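N-acetylglucosaminidase (Paenibacillus barengoltzii, PDB 6INX) probably cleaves beta-1,4 linkages between N-acetylglucosamine residues, as in the chitobiose core of N-glycans, as a family 18 glycoside hydrolase. Local coordinates at residues Asp13-Glu18 with Phe323-Cys328. Residues are numbered along the deposited sequence; the frame is centred on the assembly and turned at random.
Sequences DRHLPE and FWEYGC
His15 and Tyr326 bury the most surface here, with Glu18 next. The imidazole of His15 donates from ND1 to Glu325 OE2 over 2.9 Å; the bond is nearly straight (172°), lies in the ring plane and meets the carboxylate on its syn side. Glu325 CG stands anti to the backbone N (chi1 179°) and the chain then bends at chi2, bringing the carboxylate to the imidazole edge. OE2 also accepts from Ser12 N, while Gly327 N reaches OE1 from above the carboxylate plane, so three donors fix its rotation. A glutamine here would put an NH2 where one carboxylate oxygen now accepts, and would probably leave either Gly327 N or the pair His15 ND1 and Ser12 N without an acceptor. Gly327 CA lies 3.7 Å from His15 ND1. Next to it, the Tyr326 ring passes His15 CB, 4.0 Å from Tyr326 CD2, and carries its hydroxyl to within 2.8 Å of Glu18 O; that OH is hydrogen-bonded to Glu23. Glu18 OE1 sits at the edge of the Tyr326 ring, 3.9 Å from Tyr326 CE2. A cis peptide between Trp324 and Glu325 follows strand 320-324, which pairs in parallel with strand 6-12: the turns after these first and last strands meet where the family 18 TIM barrel closes.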
ATOM      1  N   ASP A  13       7.084 -13.232 -28.082  1.00 14.29           N
ATOM      2  CA  ASP A  13       7.185 -13.612 -29.489  1.00 15.33           C
ATOM      3  C   ASP A  13       8.515 -14.301 -29.771  1.00 18.16           C
ATOM      4  O   ASP A  13       8.579 -15.264 -30.545  1.00 18.12           O
ATOM      5  CB  ASP A  13       7.008 -12.369 -30.370  1.00 17.31           C
ATOM      6  CG  ASP A  13       7.464 -12.586 -31.806  1.00 21.94           C
ATOM      7  OD1 ASP A  13       6.866 -13.423 -32.514  1.00 28.58           O
ATOM      8  OD2 ASP A  13       8.427 -11.910 -32.228  1.00 26.08           O
ATOM      9  N   ARG A  14       9.578 -13.840 -29.111  1.00 18.53           N
ATOM     10  CA  ARG A  14      10.905 -14.411 -29.306  1.00 20.55           C
ATOM     11  C   ARG A  14      10.973 -15.869 -28.859  1.00 21.08           C
ATOM     12  O   ARG A  14      11.797 -16.637 -29.374  1.00 23.14           O
ATOM     13  CB  ARG A  14      11.915 -13.551 -28.549  1.00 21.24           C
ATOM     14  CG  ARG A  14      13.336 -14.071 -28.490  1.00 29.37           C
ATOM     15  CD  ARG A  14      14.212 -13.079 -27.733  1.00 28.56           C
ATOM     16  NE  ARG A  14      14.044 -11.719 -28.239  1.00 33.14           N
ATOM     17  CZ  ARG A  14      14.574 -11.271 -29.374  1.00 32.17           C
ATOM     18  NH1 ARG A  14      15.311 -12.073 -30.134  1.00 32.66           N
ATOM     19  NH2 ARG A  14      14.360 -10.018 -29.756  1.00 34.85           N
ATOM     20  N   HIS A  15      10.110 -16.282 -27.929  1.00 18.72           N
ATOM     21  CA  HIS A  15      10.143 -17.638 -27.390  1.00 18.93           C
ATOM     22  C   HIS A  15       9.173 -18.595 -28.070  1.00 20.45           C
ATOM     23  O   HIS A  15       9.178 -19.786 -27.746  1.00 20.51           O
ATOM     24  CB  HIS A  15       9.883 -17.632 -25.878  1.00 20.24           C
ATOM     25  CG  HIS A  15      10.946 -16.936 -25.090  1.00 20.65           C
ATOM     26  ND1 HIS A  15      10.688 -16.285 -23.903  1.00 20.26           N
ATOM     27  CD2 HIS A  15      12.271 -16.783 -25.323  1.00 24.50           C
ATOM     28  CE1 HIS A  15      11.809 -15.761 -23.439  1.00 24.88           C
ATOM     29  NE2 HIS A  15      12.784 -16.049 -24.282  1.00 25.21           N
ATOM     30  N   LEU A  16       8.339 -18.113 -28.990  1.00 19.28           N
ATOM     31  CA  LEU A  16       7.405 -18.994 -29.692  1.00 17.24           C
ATOM     32  C   LEU A  16       8.061 -20.223 -30.313  1.00 20.35           C
ATOM     33  O   LEU A  16       7.503 -21.322 -30.171  1.00 20.49           O
ATOM     34  CB  LEU A  16       6.583 -18.195 -30.712  1.00 19.29           C
ATOM     35  CG  LEU A  16       5.524 -17.251 -30.132  1.00 16.29           C
ATOM     36  CD1 LEU A  16       5.018 -16.303 -31.227  1.00 15.59           C
ATOM     37  CD2 LEU A  16       4.376 -18.029 -29.490  1.00 19.30           C
ATOM     38  N   PRO A  17       9.209 -20.127 -30.994  1.00 23.64           N
ATOM     39  CA  PRO A  17       9.809 -21.341 -31.580  1.00 24.47           C
ATOM     40  C   PRO A  17      10.257 -22.367 -30.556  1.00 25.54           C
ATOM     41  O   PRO A  17      10.464 -23.531 -30.920  1.00 29.31           O
ATOM     42  CB  PRO A  17      10.999 -20.804 -32.388  1.00 25.46           C
ATOM     43  CG  PRO A  17      10.696 -19.359 -32.616  1.00 25.89           C
ATOM     44  CD  PRO A  17       9.947 -18.916 -31.397  1.00 21.57           C
ATOM     45  N   GLU A  18      10.416 -21.985 -29.294  1.00 23.69           N
ATOM     46  CA  GLU A  18      10.830 -22.945 -28.281  1.00 26.56           C
ATOM     47  C   GLU A  18       9.693 -23.836 -27.796  1.00 31.19           C
ATOM     48  O   GLU A  18       9.961 -24.834 -27.119  1.00 31.03           O
ATOM     49  CB  GLU A  18      11.480 -22.219 -27.102  1.00 28.29           C
ATOM     50  CG  GLU A  18      12.672 -21.370 -27.504  1.00 28.95           C
ATOM     51  CD  GLU A  18      13.087 -20.398 -26.423  1.00 29.03           C
ATOM     52  OE1 GLU A  18      12.664 -20.581 -25.263  1.00 36.35           O
ATOM     53  OE2 GLU A  18      13.838 -19.447 -26.733  1.00 35.09           O
ATOM     54  N   PHE A 323       0.525 -17.514 -16.109  1.00 12.01           N
ATOM     55  CA  PHE A 323       1.884 -17.295 -15.634  1.00 12.35           C
ATOM     56  C   PHE A 323       2.675 -16.365 -16.543  1.00 11.61           C
ATOM     57  O   PHE A 323       2.471 -16.318 -17.761  1.00 11.09           O
ATOM     58  CB  PHE A 323       2.643 -18.612 -15.408  1.00 11.95           C
ATOM     59  CG  PHE A 323       2.871 -19.423 -16.656  1.00 12.25           C
ATOM     60  CD1 PHE A 323       3.963 -19.175 -17.479  1.00 12.10           C
ATOM     61  CD2 PHE A 323       2.021 -20.472 -16.978  1.00 15.06           C
ATOM     62  CE1 PHE A 323       4.183 -19.944 -18.623  1.00 13.23           C
ATOM     63  CE2 PHE A 323       2.241 -21.245 -18.107  1.00 14.33           C
ATOM     64  CZ  PHE A 323       3.324 -20.983 -18.925  1.00 14.59           C
ATOM     65  N   TRP A 324       3.582 -15.621 -15.921  1.00 11.77           N
ATOM     66  CA  TRP A 324       4.607 -14.837 -16.603  1.00 11.36           C
ATOM     67  C   TRP A 324       5.946 -15.391 -16.144  1.00 12.29           C
ATOM     68  O   TRP A 324       6.214 -15.401 -14.938  1.00 12.01           O
ATOM     69  CB  TRP A 324       4.530 -13.358 -16.200  1.00 12.56           C
ATOM     70  CG  TRP A 324       5.611 -12.565 -16.883  1.00 12.32           C
ATOM     71  CD1 TRP A 324       6.911 -12.413 -16.480  1.00 13.53           C
ATOM     72  CD2 TRP A 324       5.502 -11.898 -18.141  1.00 11.39           C
ATOM     73  NE1 TRP A 324       7.601 -11.664 -17.397  1.00 14.96           N
ATOM     74  CE2 TRP A 324       6.761 -11.339 -18.430  1.00 12.85           C
ATOM     75  CE3 TRP A 324       4.457 -11.711 -19.044  1.00 13.45           C
ATOM     76  CZ2 TRP A 324       7.002 -10.605 -19.587  1.00 18.39           C
ATOM     77  CZ3 TRP A 324       4.693 -10.982 -20.185  1.00 14.21           C
ATOM     78  CH2 TRP A 324       5.961 -10.441 -20.452  1.00 14.52           C
ATOM     79  N   GLU A 325       6.795 -15.855 -17.071  1.00 13.30           N
ATOM     80  CA  GLU A 325       6.586 -15.991 -18.515  1.00 13.55           C
ATOM     81  C   GLU A 325       7.307 -17.293 -18.920  1.00 17.03           C
ATOM     82  O   GLU A 325       8.214 -17.743 -18.216  1.00 16.50           O
ATOM     83  CB  GLU A 325       7.200 -14.784 -19.236  1.00 15.30           C
ATOM     84  CG  GLU A 325       7.075 -14.787 -20.769  1.00 15.61           C
ATOM     85  CD  GLU A 325       8.265 -15.453 -21.447  1.00 18.43           C
ATOM     86  OE1 GLU A 325       9.316 -15.598 -20.792  1.00 20.32           O
ATOM     87  OE2 GLU A 325       8.160 -15.844 -22.634  1.00 17.70           O
ATOM     88  N   TYR A 326       6.915 -17.877 -20.060  1.00 15.77           N
ATOM     89  CA  TYR A 326       7.371 -19.211 -20.465  1.00 16.81           C
ATOM     90  C   TYR A 326       8.889 -19.385 -20.377  1.00 16.80           C
ATOM     91  O   TYR A 326       9.378 -20.400 -19.857  1.00 19.27           O
ATOM     92  CB  TYR A 326       6.874 -19.479 -21.884  1.00 17.50           C
ATOM     93  CG  TYR A 326       7.482 -20.678 -22.578  1.00 22.55           C
ATOM     94  CD1 TYR A 326       6.915 -21.935 -22.462  1.00 27.88           C
ATOM     95  CD2 TYR A 326       8.607 -20.536 -23.375  1.00 23.55           C
ATOM     96  CE1 TYR A 326       7.472 -23.031 -23.117  1.00 25.17           C
ATOM     97  CE2 TYR A 326       9.166 -21.613 -24.025  1.00 27.72           C
ATOM     98  CZ  TYR A 326       8.595 -22.854 -23.893  1.00 27.32           C
ATOM     99  OH  TYR A 326       9.164 -23.921 -24.552  1.00 34.52           O
ATOM    100  N   GLY A 327       9.649 -18.428 -20.896  1.00 15.83           N
ATOM    101  CA  GLY A 327      11.097 -18.528 -20.957  1.00 17.14           C
ATOM    102  C   GLY A 327      11.836 -18.363 -19.647  1.00 19.68           C
ATOM    103  O   GLY A 327      13.055 -18.555 -19.600  1.00 18.82           O
ATOM    104  N   CYS A 328      11.134 -18.010 -18.575  1.00 16.96           N
ATOM    105  CA  CYS A 328      11.770 -17.777 -17.287  1.00 16.42           C
ATOM    106  C   CYS A 328      12.085 -19.057 -16.531  1.00 17.56           C
ATOM    107  O   CYS A 328      12.773 -18.992 -15.503  1.00 16.13           O
ATOM    108  CB  CYS A 328      10.870 -16.916 -16.403  1.00 15.74           C
ATOM    109  SG  CYS A 328      10.556 -15.285 -17.068  1.00 19.10           S
TER